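Local coordinates for protein ORF10 (Moritella marina, PDB 6RIW) that probably elongates acyl chains by decarboxylative condensation, as the ketosynthase-chain length factor didomain of a much longer polyunsaturated fatty acid synthase polypeptide, at residues Pro14-Pro19 and Trp23-Glu28; Asn90-Tyr95 and Ala259-Gly264; Gln504-Met509 and Arg522-Gly527; Ala565-Leu570 and Gln760-Ile765; Asn678-Ser683 and Ile748-Ser753. All blocks are in the same frame, centred on the assembly; numbering follows the deposited sequence.

Interaction 1: residues Pro14-Pro19 and Trp23-Glu28; sequences PGSQAP and WQQLLE
Gln25 reaches from helix 19-27 of the ketosynthase domain to the loop that runs from strand 4-12 into that helix; it bonds Gly15 directly and reaches Ser16 through a water, pinning the loop to the helix. With CG beside the backbone N (chi1 -83°) and the chain extended from there, CB and CG carry the amide outward toward the loop. Gln25 CD comes to 3.6 Å from Gly15 O. At the tip, Gln25 NE2 donates to Gly15 O over 2.8 Å; the acceptor lies in the amide plane of Gln25, while the donor stands above the carbonyl plane of Gly15. Gln25 OE1 accepts a hydrogen bond from a water 2.8 Å away and sits 3.8 Å from Ser16 CB. The same water donates to Pro14 O and accepts from Ser16 OG, so three bonds hold it between loop and helix. Gly15 has phi 93°, and a side chain there would be jammed against Pro14 O and pressed on Gln25 OE1. Further along, Trp23 N donates to Pro19 O over 2.9 Å, in the first helical turn after the N-cap residue Ala18. The amide orientation of Gln25 is probably fixed, since NE2 meets an acceptor and OE1 a donor.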
# COMPACT_ATOMS: atom_id res chain seq x y z
N PRO A 14 12.58 -12.34 11.64
CA PRO A 14 12.56 -13.75 12.05
C PRO A 14 13.80 -14.04 12.87
O PRO A 14 14.92 -13.77 12.43
CB PRO A 14 12.55 -14.51 10.72
CG PRO A 14 11.93 -13.53 9.72
CD PRO A 14 12.37 -12.17 10.18
N GLY A 15 13.61 -14.48 14.12
CA GLY A 15 14.71 -14.81 14.99
C GLY A 15 15.20 -13.71 15.91
O GLY A 15 15.94 -14.02 16.86
N SER A 16 14.85 -12.44 15.70
CA SER A 16 15.48 -11.40 16.51
C SER A 16 14.57 -10.20 16.73
O SER A 16 13.67 -9.93 15.93
CB SER A 16 16.82 -10.95 15.90
OG SER A 16 16.63 -10.28 14.67
N GLN A 17 14.82 -9.49 17.84
CA GLN A 17 14.03 -8.32 18.21
C GLN A 17 14.88 -7.08 18.45
O GLN A 17 14.35 -6.06 18.91
CB GLN A 17 13.19 -8.62 19.47
CG GLN A 17 12.44 -9.95 19.44
CD GLN A 17 11.72 -10.22 20.75
OE1 GLN A 17 11.78 -9.41 21.68
NE2 GLN A 17 11.04 -11.36 20.83
N ALA A 18 16.18 -7.13 18.15
CA ALA A 18 17.08 -6.01 18.41
C ALA A 18 18.26 -6.14 17.47
O ALA A 18 18.54 -7.24 17.00
CB ALA A 18 17.55 -6.00 19.87
N PRO A 19 18.95 -5.03 17.15
CA PRO A 19 20.01 -5.12 16.13
C PRO A 19 21.23 -5.93 16.57
O PRO A 19 21.84 -6.60 15.73
CB PRO A 19 20.38 -3.65 15.87
CG PRO A 19 19.15 -2.87 16.29
CD PRO A 19 18.59 -3.64 17.46
N TRP A 23 22.73 -9.08 14.57
CA TRP A 23 24.13 -9.09 14.14
C TRP A 23 24.84 -10.36 14.58
O TRP A 23 25.53 -11.01 13.78
CB TRP A 23 24.85 -7.86 14.68
CG TRP A 23 26.27 -7.79 14.25
CD1 TRP A 23 27.38 -8.01 15.02
CD2 TRP A 23 26.75 -7.52 12.92
NE1 TRP A 23 28.51 -7.87 14.26
CE2 TRP A 23 28.15 -7.58 12.97
CE3 TRP A 23 26.12 -7.22 11.70
CZ2 TRP A 23 28.95 -7.35 11.84
CZ3 TRP A 23 26.92 -7.00 10.59
CH2 TRP A 23 28.31 -7.06 10.67
N GLN A 24 24.67 -10.75 15.85
CA GLN A 24 25.30 -11.97 16.33
C GLN A 24 24.81 -13.19 15.56
O GLN A 24 25.58 -14.10 15.25
CB GLN A 24 25.03 -12.15 17.83
CG GLN A 24 25.88 -13.23 18.48
CD GLN A 24 27.38 -12.96 18.35
OE1 GLN A 24 27.84 -11.81 18.46
NE2 GLN A 24 28.15 -14.02 18.12
N GLN A 25 23.52 -13.21 15.21
CA GLN A 25 23.00 -14.33 14.43
C GLN A 25 23.68 -14.41 13.07
O GLN A 25 23.97 -15.50 12.57
CB GLN A 25 21.49 -14.21 14.28
CG GLN A 25 20.76 -14.76 15.49
CD GLN A 25 19.32 -14.31 15.57
OE1 GLN A 25 18.72 -13.94 14.55
NE2 GLN A 25 18.76 -14.31 16.78
N LEU A 26 23.91 -13.25 12.43
CA LEU A 26 24.62 -13.23 11.16
C LEU A 26 26.05 -13.75 11.32
O LEU A 26 26.54 -14.50 10.47
CB LEU A 26 24.66 -11.81 10.59
CG LEU A 26 23.28 -11.22 10.25
CD1 LEU A 26 23.45 -9.88 9.55
CD2 LEU A 26 22.54 -12.18 9.36
N LEU A 27 26.72 -13.33 12.39
CA LEU A 27 28.11 -13.76 12.61
C LEU A 27 28.20 -15.26 12.82
O LEU A 27 29.21 -15.87 12.47
CB LEU A 27 28.71 -13.03 13.82
CG LEU A 27 28.79 -11.50 13.78
CD1 LEU A 27 29.38 -10.98 15.09
CD2 LEU A 27 29.63 -11.07 12.60
N GLU A 28 27.15 -15.86 13.38
CA GLU A 28 27.07 -17.28 13.65
C GLU A 28 26.41 -18.06 12.52
O GLU A 28 26.17 -19.26 12.69
CB GLU A 28 26.29 -17.53 14.95
CG GLU A 28 26.89 -16.92 16.21
CD GLU A 28 26.00 -17.07 17.44
OE1 GLU A 28 24.97 -17.79 17.35
OE2 GLU A 28 26.32 -16.49 18.50
O HOH W 1 17.16 -12.28 12.93

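Interaction 2: residues Asn90-Tyr95 and Ala259-Gly264; sequences NQWGLY and AGEGAG
Trp92 projects from helix 88-104 onto the side chain of Glu261, the backbone of Gly262 and the methyl of Ala263; its CG lies opposite the carbonyl carbon (chi1 -65°), which sends the ring along the strand. The contact is closest at the far corner of the six-membered ring. There Trp92 CH2 lies 3.6 Å from both CD and OE2 of Glu261, whose carboxylate meets the ring at its edge with the two planes 76° apart. A carboxylate set against the rim of an indole faces its C-H groups, which would suit its charge. OE2 has a firmer partner in Ile66 N, which fixes the group in front of the ring. Trp92 CZ3 also comes to 3.8 Å from Gly262 N. In the thiolase-like fold of the ketosynthase domain, helix 88-104 here covers strand 259-270, which is itself bonded through Ala263 to Leu12 and through Gly262 to Ser224. Back toward the helix the packing is looser: Trp92 CB and Ala263 CB stand 4.0 Å apart. No hydrogen bond crosses between the segments. An alanine in place of Trp92 would probably open a gap over Gly262 and leave the Glu261 carboxylate without the ring edge it rests against. At the backbone angles of Gly262 (phi 145°) a side chain would jam against the carbonyl O of Glu261, and the Phe69 ring meets the indole nearly at right angles.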
# COMPACT_ATOMS: atom_id res chain seq x y z
N ASN A 90 0.13 -3.39 12.93
CA ASN A 90 0.27 -2.15 13.69
C ASN A 90 1.24 -2.32 14.84
O ASN A 90 2.06 -1.42 15.10
CB ASN A 90 -1.10 -1.72 14.23
CG ASN A 90 -2.16 -1.65 13.14
OD1 ASN A 90 -2.45 -0.58 12.61
ND2 ASN A 90 -2.74 -2.79 12.81
N GLN A 91 1.15 -3.44 15.56
CA GLN A 91 1.96 -3.60 16.76
C GLN A 91 3.44 -3.71 16.43
O GLN A 91 4.29 -3.16 17.14
CB GLN A 91 1.49 -4.82 17.54
CG GLN A 91 0.05 -4.65 18.06
CD GLN A 91 -0.37 -5.76 18.98
OE1 GLN A 91 0.22 -6.83 18.98
NE2 GLN A 91 -1.42 -5.50 19.77
N TRP A 92 3.77 -4.44 15.36
CA TRP A 92 5.17 -4.55 14.98
C TRP A 92 5.74 -3.20 14.56
O TRP A 92 6.89 -2.88 14.88
CB TRP A 92 5.35 -5.57 13.85
CG TRP A 92 5.01 -6.97 14.22
CD1 TRP A 92 4.72 -7.47 15.47
CD2 TRP A 92 4.90 -8.07 13.32
NE1 TRP A 92 4.45 -8.81 15.39
CE2 TRP A 92 4.56 -9.21 14.08
CE3 TRP A 92 5.06 -8.21 11.94
CZ2 TRP A 92 4.35 -10.46 13.51
CZ3 TRP A 92 4.87 -9.46 11.36
CH2 TRP A 92 4.53 -10.58 12.15
N GLY A 93 4.96 -2.40 13.83
CA GLY A 93 5.41 -1.07 13.45
C GLY A 93 5.59 -0.14 14.64
O GLY A 93 6.55 0.64 14.70
N LEU A 94 4.67 -0.20 15.60
CA LEU A 94 4.83 0.57 16.83
C LEU A 94 6.06 0.13 17.61
O LEU A 94 6.82 0.97 18.14
CB LEU A 94 3.57 0.42 17.69
CG LEU A 94 2.36 1.14 17.11
CD1 LEU A 94 1.10 0.68 17.81
CD2 LEU A 94 2.55 2.65 17.23
N TYR A 95 6.28 -1.17 17.70
CA TYR A 95 7.46 -1.68 18.41
C TYR A 95 8.75 -1.11 17.83
O TYR A 95 9.58 -0.56 18.57
CB TYR A 95 7.47 -3.21 18.36
CG TYR A 95 8.78 -3.79 18.90
CD1 TYR A 95 9.01 -3.80 20.28
CD2 TYR A 95 9.76 -4.30 18.06
CE1 TYR A 95 10.19 -4.31 20.80
CE2 TYR A 95 10.97 -4.82 18.59
CZ TYR A 95 11.16 -4.82 19.96
OH TYR A 95 12.32 -5.31 20.52
N ALA A 259 9.22 -16.74 1.53
CA ALA A 259 8.77 -15.41 1.93
C ALA A 259 8.89 -15.25 3.45
O ALA A 259 9.27 -16.18 4.17
CB ALA A 259 7.34 -15.18 1.47
N GLY A 260 8.58 -14.06 3.96
CA GLY A 260 8.83 -13.76 5.36
C GLY A 260 8.04 -12.54 5.79
O GLY A 260 7.34 -11.90 5.00
N GLU A 261 8.16 -12.23 7.08
CA GLU A 261 7.41 -11.14 7.68
C GLU A 261 8.31 -10.46 8.71
O GLU A 261 9.36 -10.98 9.09
CB GLU A 261 6.12 -11.67 8.33
CG GLU A 261 6.37 -12.85 9.24
CD GLU A 261 5.10 -13.38 9.92
OE1 GLU A 261 3.99 -13.23 9.35
OE2 GLU A 261 5.22 -13.93 11.04
N GLY A 262 7.89 -9.27 9.14
CA GLY A 262 8.62 -8.55 10.16
C GLY A 262 8.54 -7.05 9.90
O GLY A 262 7.73 -6.59 9.10
N ALA A 263 9.44 -6.31 10.57
CA ALA A 263 9.40 -4.85 10.51
C ALA A 263 10.77 -4.29 10.85
O ALA A 263 11.57 -4.94 11.52
CB ALA A 263 8.35 -4.28 11.48
N GLY A 264 11.03 -3.08 10.37
CA GLY A 264 12.24 -2.37 10.72
C GLY A 264 12.02 -0.87 10.68
O GLY A 264 11.12 -0.38 10.00

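Interaction 3: residues Gln504-Met509 and Arg522-Gly527; sequences QRWKGM and RKAPKG
Two overlapping beta turns in the chain length factor domain, which has the ketosynthase fold, present Trp506 to Ala524 and Pro525. A type I turn runs from Gln504 to Lys507 and a type I' turn from Trp506 to Met509, the second passing through Lys507 and Gly508, both at positive phi. The two loops in contact flank helix 513-519, so the indole ties the chain before that helix to the chain after it. With CG beside the backbone N (chi1 -70°), the ring stretches across to the other loop. The Ala524 methyl sits over one face of the six-membered ring of Trp506 in a CH-pi contact, its CB 4.0 Å from the centroid and 27° off the normal. That offset leans it toward the outer rim, where Ala524 CB is 3.6 Å from Trp506 CZ3. Beside it, Pro525 CD approaches Trp506 CH2 to 3.8 Å, the proline crossing the indole at about a right angle. Ile699 and Ile702 of helix 699-706 also pack on the indole, and its NE1 donates to Gly697 O, which gives this buried N-H a partner. The Lys523 side chain bends twice near its end and comes back along its own backbone; its ammonium also has a salt bridge to Glu500. Lys523 NZ thereby donates to Ala524 O, 2.9 Å away and tilted 17° from the carbonyl plane.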
# COMPACT_ATOMS: atom_id res chain seq x y z
N GLN A 504 -25.11 -6.95 -9.84
CA GLN A 504 -24.00 -7.82 -9.46
C GLN A 504 -22.98 -7.16 -8.55
O GLN A 504 -21.99 -7.80 -8.16
CB GLN A 504 -23.29 -8.33 -10.71
CG GLN A 504 -24.13 -9.29 -11.55
CD GLN A 504 -23.42 -9.59 -12.85
OE1 GLN A 504 -22.27 -10.02 -12.84
NE2 GLN A 504 -24.09 -9.34 -13.97
N ARG A 505 -23.18 -5.90 -8.19
CA ARG A 505 -22.12 -5.14 -7.52
C ARG A 505 -21.76 -5.73 -6.15
O ARG A 505 -20.59 -5.68 -5.75
CB ARG A 505 -22.55 -3.68 -7.38
CG ARG A 505 -21.48 -2.76 -6.73
CD ARG A 505 -20.33 -2.48 -7.72
NE ARG A 505 -19.18 -1.84 -7.06
CZ ARG A 505 -18.22 -2.53 -6.45
NH1 ARG A 505 -18.28 -3.87 -6.36
NH2 ARG A 505 -17.18 -1.88 -5.91
N TRP A 506 -22.74 -6.24 -5.40
CA TRP A 506 -22.45 -6.93 -4.13
C TRP A 506 -22.57 -8.45 -4.24
O TRP A 506 -22.72 -9.14 -3.22
CB TRP A 506 -23.38 -6.42 -3.02
CG TRP A 506 -23.10 -5.02 -2.55
CD1 TRP A 506 -22.18 -4.13 -3.06
CD2 TRP A 506 -23.78 -4.33 -1.49
NE1 TRP A 506 -22.24 -2.93 -2.35
CE2 TRP A 506 -23.22 -3.04 -1.39
CE3 TRP A 506 -24.79 -4.71 -0.58
CZ2 TRP A 506 -23.65 -2.10 -0.44
CZ3 TRP A 506 -25.21 -3.78 0.37
CH2 TRP A 506 -24.65 -2.49 0.43
N LYS A 507 -22.46 -9.00 -5.45
CA LYS A 507 -22.62 -10.44 -5.65
C LYS A 507 -23.93 -10.94 -5.05
O LYS A 507 -24.02 -12.08 -4.58
CB LYS A 507 -21.41 -11.21 -5.07
CG LYS A 507 -20.13 -10.98 -5.82
CD LYS A 507 -18.95 -11.83 -5.28
CE LYS A 507 -17.78 -11.75 -6.26
NZ LYS A 507 -16.67 -12.73 -6.01
N GLY A 508 -24.95 -10.07 -5.08
CA GLY A 508 -26.28 -10.43 -4.61
C GLY A 508 -26.43 -10.45 -3.11
O GLY A 508 -27.51 -10.79 -2.63
N MET A 509 -25.39 -10.09 -2.35
CA MET A 509 -25.46 -10.17 -0.89
C MET A 509 -26.49 -9.23 -0.27
O MET A 509 -26.89 -9.46 0.87
CB MET A 509 -24.07 -9.91 -0.29
CG MET A 509 -23.09 -11.08 -0.58
SD MET A 509 -21.48 -10.83 0.24
CE MET A 509 -20.48 -10.34 -1.15
N ARG A 522 -31.77 -1.33 5.79
CA ARG A 522 -33.02 -1.74 5.17
C ARG A 522 -32.84 -2.07 3.69
O ARG A 522 -33.57 -2.90 3.15
CB ARG A 522 -34.07 -0.63 5.34
CG ARG A 522 -34.06 0.03 6.71
CD ARG A 522 -35.32 0.86 6.96
NE ARG A 522 -36.50 0.01 7.18
CZ ARG A 522 -36.92 -0.41 8.38
NH1 ARG A 522 -36.28 -0.05 9.49
NH2 ARG A 522 -38.00 -1.18 8.46
N LYS A 523 -31.88 -1.43 3.03
CA LYS A 523 -31.63 -1.62 1.61
C LYS A 523 -30.17 -1.29 1.37
O LYS A 523 -29.52 -0.65 2.20
CB LYS A 523 -32.54 -0.71 0.75
CG LYS A 523 -32.32 0.79 1.01
CD LYS A 523 -33.22 1.67 0.14
CE LYS A 523 -32.90 1.52 -1.34
NZ LYS A 523 -31.77 2.41 -1.67
N ALA A 524 -29.64 -1.73 0.24
CA ALA A 524 -28.34 -1.21 -0.17
C ALA A 524 -28.51 0.28 -0.47
O ALA A 524 -29.51 0.66 -1.10
CB ALA A 524 -27.80 -1.94 -1.40
N PRO A 525 -27.62 1.16 0.02
CA PRO A 525 -27.85 2.60 -0.15
C PRO A 525 -27.89 2.98 -1.61
O PRO A 525 -27.20 2.40 -2.45
CB PRO A 525 -26.64 3.25 0.55
CG PRO A 525 -26.13 2.23 1.48
CD PRO A 525 -26.44 0.88 0.85
N LYS A 526 -28.69 3.99 -1.92
CA LYS A 526 -28.56 4.61 -3.23
C LYS A 526 -27.23 5.37 -3.25
O LYS A 526 -26.91 6.06 -2.28
CB LYS A 526 -29.74 5.54 -3.46
CG LYS A 526 -29.77 6.11 -4.87
CD LYS A 526 -31.16 6.63 -5.21
CE LYS A 526 -31.14 7.43 -6.51
NZ LYS A 526 -32.38 8.25 -6.60
N GLY A 527 -26.46 5.24 -4.33
CA GLY A 527 -25.17 5.91 -4.36
C GLY A 527 -24.56 5.95 -5.74
O GLY A 527 -25.13 5.49 -6.73

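Interaction 4: residues Ala565-Leu570 and Gln760-Ile765; sequences AKDGGL and QVYARI
Gly568 and Gln760 bring the two backbones to 7.1 Å, CA to CA, where helix 552-567 ends in a Schellman motif: Gly569 has phi 66°, and Leu570 N and Gly569 N bond back to Ala565 O and Lys566 O. Beside this turn Asp567 and Tyr762 reach for each other from opposite directions. Tyr762 OH donates over 2.7 Å to Asp567 OD2, which accepts on its syn lone pair. Asp567 OD2 lies at the ring edge near the plane, 3.3 Å from Tyr762 CE2, and the carboxylate is turned 55° against the ring. Asp567 gets there with CG swung opposite the backbone N, chi1 -173°. OD2 also accepts from Met474 N, and OD1 is bonded to His889 NE2, while the His889 ring stacks on Tyr762. So many polar partners around one carboxylate would be expected to keep it ionised and hold it from turning. Gln760 makes the second link, through solvent. Gln760 NE2 is 3.7 Å from Gly568 O, and a water fills in, donating to Gly568 O at 2.8 Å and accepting from Gln760 NE2 at 3.0 Å. The other end of that amide, OE1, takes a bond from Thr757 N. A C-terminal helix cap is thus joined, by one direct side-chain bond and a water bridge, to the chain leading into strand 763-772, which pairs with strand 469-478 in the thiolase-like fold of the chain length factor domain.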
# COMPACT_ATOMS: atom_id res chain seq x y z
N ALA A 565 -2.49 11.03 -19.13
CA ALA A 565 -1.16 11.17 -19.73
C ALA A 565 -1.26 11.68 -21.16
O ALA A 565 -0.48 12.55 -21.58
CB ALA A 565 -0.42 9.84 -19.69
N LYS A 566 -2.24 11.17 -21.92
CA LYS A 566 -2.47 11.67 -23.27
C LYS A 566 -2.93 13.13 -23.25
O LYS A 566 -2.44 13.95 -24.04
CB LYS A 566 -3.51 10.80 -23.98
CG LYS A 566 -2.97 9.44 -24.42
CD LYS A 566 -4.10 8.48 -24.77
CE LYS A 566 -3.56 7.12 -25.20
NZ LYS A 566 -4.69 6.18 -25.42
N ASP A 567 -3.86 13.46 -22.35
CA ASP A 567 -4.36 14.82 -22.23
C ASP A 567 -3.25 15.79 -21.85
O ASP A 567 -3.27 16.95 -22.28
CB ASP A 567 -5.50 14.84 -21.19
CG ASP A 567 -6.23 16.17 -21.11
OD1 ASP A 567 -6.58 16.76 -22.16
OD2 ASP A 567 -6.49 16.63 -19.98
N GLY A 568 -2.27 15.34 -21.07
CA GLY A 568 -1.14 16.16 -20.71
C GLY A 568 -0.01 16.21 -21.72
O GLY A 568 1.02 16.82 -21.44
N GLY A 569 -0.17 15.57 -22.88
CA GLY A 569 0.88 15.57 -23.89
C GLY A 569 2.15 14.85 -23.49
O GLY A 569 3.24 15.19 -23.97
N LEU A 570 2.06 13.85 -22.61
CA LEU A 570 3.27 13.16 -22.21
C LEU A 570 3.85 12.35 -23.37
O LEU A 570 3.16 12.01 -24.33
CB LEU A 570 3.00 12.25 -21.00
CG LEU A 570 2.60 12.99 -19.71
CD1 LEU A 570 2.60 12.04 -18.52
CD2 LEU A 570 3.52 14.19 -19.43
N GLN A 760 -1.64 24.56 -21.92
CA GLN A 760 -1.74 23.25 -21.28
C GLN A 760 -2.49 23.27 -19.96
O GLN A 760 -2.90 22.20 -19.50
CB GLN A 760 -0.34 22.72 -20.96
CG GLN A 760 0.56 22.51 -22.16
CD GLN A 760 1.79 21.77 -21.74
OE1 GLN A 760 2.76 22.36 -21.26
NE2 GLN A 760 1.74 20.44 -21.87
N VAL A 761 -2.62 24.42 -19.31
CA VAL A 761 -2.85 24.47 -17.87
C VAL A 761 -4.35 24.55 -17.58
O VAL A 761 -5.02 25.48 -18.04
CB VAL A 761 -2.10 25.64 -17.24
CG1 VAL A 761 -2.39 25.70 -15.75
CG2 VAL A 761 -0.61 25.49 -17.50
N TYR A 762 -4.86 23.58 -16.83
CA TYR A 762 -6.20 23.72 -16.27
C TYR A 762 -6.20 24.75 -15.16
O TYR A 762 -6.94 25.74 -15.21
CB TYR A 762 -6.72 22.38 -15.75
CG TYR A 762 -7.14 21.36 -16.80
CD1 TYR A 762 -8.42 21.38 -17.33
CD2 TYR A 762 -6.25 20.38 -17.23
CE1 TYR A 762 -8.83 20.44 -18.27
CE2 TYR A 762 -6.64 19.42 -18.17
CZ TYR A 762 -7.94 19.46 -18.68
OH TYR A 762 -8.31 18.53 -19.61
N ALA A 763 -5.37 24.52 -14.14
CA ALA A 763 -5.27 25.34 -12.94
C ALA A 763 -3.92 25.01 -12.32
O ALA A 763 -3.28 24.03 -12.69
CB ALA A 763 -6.42 25.04 -11.96
N ARG A 764 -3.47 25.86 -11.40
CA ARG A 764 -2.24 25.63 -10.67
C ARG A 764 -2.57 25.22 -9.24
O ARG A 764 -3.49 25.78 -8.63
CB ARG A 764 -1.36 26.87 -10.65
CG ARG A 764 -0.50 26.94 -11.87
CD ARG A 764 0.36 28.20 -11.92
NE ARG A 764 0.90 28.22 -13.27
CZ ARG A 764 0.31 28.81 -14.30
NH1 ARG A 764 0.86 28.74 -15.50
NH2 ARG A 764 -0.81 29.49 -14.11
N ILE A 765 -1.80 24.29 -8.69
CA ILE A 765 -1.81 24.04 -7.25
C ILE A 765 -0.76 24.95 -6.64
O ILE A 765 0.45 24.71 -6.75
CB ILE A 765 -1.56 22.57 -6.90
CG1 ILE A 765 -2.53 21.67 -7.66
CG2 ILE A 765 -1.73 22.39 -5.40
CD1 ILE A 765 -2.32 20.13 -7.43
O HOH W 2 -1.41 19.48 -22.18
O HOH W 3 3.55 18.03 -21.48

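Interaction 5: residues Asn678-Ser683 and Ile748-Ser753; sequences NLFQTS and IVVKPS
Phe680 lays one face of its ring on Pro752, whose CD stands 3.6 Å from the ring centroid and only 9° off the normal, a CH-pi contact almost over the centre. Pro752 CG covers the inner part of the ring, 3.7 Å from Phe680 CG, so the proline follows the phenyl from its root outward. A different approach is made at the far end: Val750 O comes to the ring edge near its plane, 3.5 Å from Phe680 CZ, the backbone oxygen facing the rim C-H rather than the pi cloud. The Val750 methyl CG2 touches more lightly, 4.3 Å from Phe680 CE2. The phenyl leaves the helix with CG beside the backbone N (chi1 -70°), which sends it toward the strand. In the thiolase-like fold of the chain length factor domain, helix 668-682 packs on strand 741-752, their local axes 9.4 Å apart at 39°, and Leu469 and Val688 of the two strands flanking 741-752 touch Phe680 as well. An alanine at Phe680 would probably leave the Pro752 ring without its flat partner and open a gap between the helix end and the strand. The backbone bonds of Thr682 N and Ser683 N back into the helix are weak, and side-chain hydroxyls reinforce them: Thr682 OG1 donates to Asn678 O at 3.0 Å, from above the carbonyl plane, and Ser683 OG to Leu679 O at 2.8 Å. Lys464 NZ bonds Phe680 O and Ser683 O, tying this helix end to the chain preceding strand 469-478.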
# COMPACT_ATOMS: atom_id res chain seq x y z
N ASN A 678 7.90 17.45 -3.88
CA ASN A 678 9.22 17.11 -3.38
C ASN A 678 10.05 16.42 -4.45
O ASN A 678 11.27 16.62 -4.54
CB ASN A 678 9.10 16.25 -2.14
CG ASN A 678 10.12 16.59 -1.12
OD1 ASN A 678 9.95 17.53 -0.34
ND2 ASN A 678 11.21 15.83 -1.12
N LEU A 679 9.40 15.59 -5.29
CA LEU A 679 10.14 14.91 -6.35
C LEU A 679 10.75 15.90 -7.34
O LEU A 679 11.88 15.71 -7.82
CB LEU A 679 9.23 13.91 -7.07
CG LEU A 679 8.89 12.63 -6.29
CD1 LEU A 679 7.94 11.76 -7.11
CD2 LEU A 679 10.14 11.82 -5.93
N PHE A 680 10.02 16.97 -7.66
CA PHE A 680 10.57 17.97 -8.56
C PHE A 680 11.72 18.73 -7.91
O PHE A 680 12.66 19.15 -8.60
CB PHE A 680 9.48 18.92 -9.02
CG PHE A 680 8.48 18.30 -9.97
CD1 PHE A 680 8.90 17.64 -11.11
CD2 PHE A 680 7.12 18.39 -9.71
CE1 PHE A 680 7.97 17.08 -11.99
CE2 PHE A 680 6.18 17.83 -10.58
CZ PHE A 680 6.61 17.17 -11.73
N GLN A 681 11.69 18.90 -6.58
CA GLN A 681 12.78 19.60 -5.91
C GLN A 681 14.05 18.77 -5.85
O GLN A 681 15.15 19.34 -5.78
CB GLN A 681 12.37 19.97 -4.48
CG GLN A 681 11.32 21.06 -4.39
CD GLN A 681 11.03 21.40 -2.95
OE1 GLN A 681 10.16 20.79 -2.34
NE2 GLN A 681 11.77 22.34 -2.39
N THR A 682 13.94 17.44 -5.81
CA THR A 682 15.09 16.61 -5.46
C THR A 682 15.57 15.71 -6.59
O THR A 682 16.55 14.98 -6.40
CB THR A 682 14.78 15.74 -4.23
OG1 THR A 682 13.69 14.85 -4.52
CG2 THR A 682 14.41 16.59 -3.04
N SER A 683 14.93 15.73 -7.75
CA SER A 683 15.30 14.81 -8.82
C SER A 683 15.08 15.51 -10.14
O SER A 683 14.66 16.67 -10.18
CB SER A 683 14.49 13.50 -8.75
OG SER A 683 13.17 13.70 -9.21
N ILE A 748 -4.46 12.94 -12.64
CA ILE A 748 -3.99 14.23 -13.12
C ILE A 748 -2.51 14.09 -13.46
O ILE A 748 -1.81 13.21 -12.95
CB ILE A 748 -4.19 15.38 -12.10
CG1 ILE A 748 -3.41 15.13 -10.81
CG2 ILE A 748 -5.67 15.63 -11.86
CD1 ILE A 748 -3.49 16.35 -9.82
N VAL A 749 -2.05 14.96 -14.34
CA VAL A 749 -0.63 15.10 -14.67
C VAL A 749 -0.21 16.47 -14.18
O VAL A 749 -0.88 17.46 -14.47
CB VAL A 749 -0.38 14.96 -16.18
CG1 VAL A 749 1.10 15.24 -16.48
CG2 VAL A 749 -0.82 13.59 -16.71
N VAL A 750 0.89 16.52 -13.43
CA VAL A 750 1.41 17.78 -12.92
C VAL A 750 2.86 17.96 -13.38
O VAL A 750 3.62 17.00 -13.51
CB VAL A 750 1.29 17.90 -11.38
CG1 VAL A 750 -0.18 17.95 -10.94
CG2 VAL A 750 2.06 16.76 -10.65
N LYS A 751 3.22 19.21 -13.62
CA LYS A 751 4.59 19.63 -13.89
C LYS A 751 4.83 20.92 -13.12
O LYS A 751 3.87 21.63 -12.79
CB LYS A 751 4.82 19.89 -15.39
CG LYS A 751 5.07 18.64 -16.25
CD LYS A 751 5.43 19.13 -17.67
CE LYS A 751 5.89 18.03 -18.60
NZ LYS A 751 6.19 18.63 -19.95
N PRO A 752 6.09 21.27 -12.84
CA PRO A 752 6.37 22.59 -12.25
C PRO A 752 5.83 23.69 -13.15
O PRO A 752 5.87 23.58 -14.38
CB PRO A 752 7.90 22.63 -12.15
CG PRO A 752 8.34 21.22 -12.25
CD PRO A 752 7.33 20.53 -13.13
N SER A 753 5.29 24.74 -12.52
CA SER A 753 4.65 25.80 -13.31
C SER A 753 5.62 26.43 -14.32
O SER A 753 5.21 26.86 -15.41
CB SER A 753 4.08 26.87 -12.38
OG SER A 753 3.81 28.06 -13.08

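In the fold
Along the chain, interactions 1 and 2 come first, in the ketosynthase domain; interaction 3 follows in the chain length factor domain, and interaction 5 falls between the two segments of interaction 4. Interactions 1 and 2 have centres 15 Å apart and touch, Tyr95 OH lying 2.7 Å from Gln17 O in a probable hydrogen bond. Interactions 4 and 5, 12 Å apart, touch through Arg764 and Ser753 and by packing of Val749 on Ala565 and Leu570; their strands 741-752 and 763-772 both pair with strand 469-478. Interaction 3 lies at least 36 Å, centre to centre, from every other contact. Interactions 2 and 5 both pack a helix on a strand, in two domains of the same thiolase-like family.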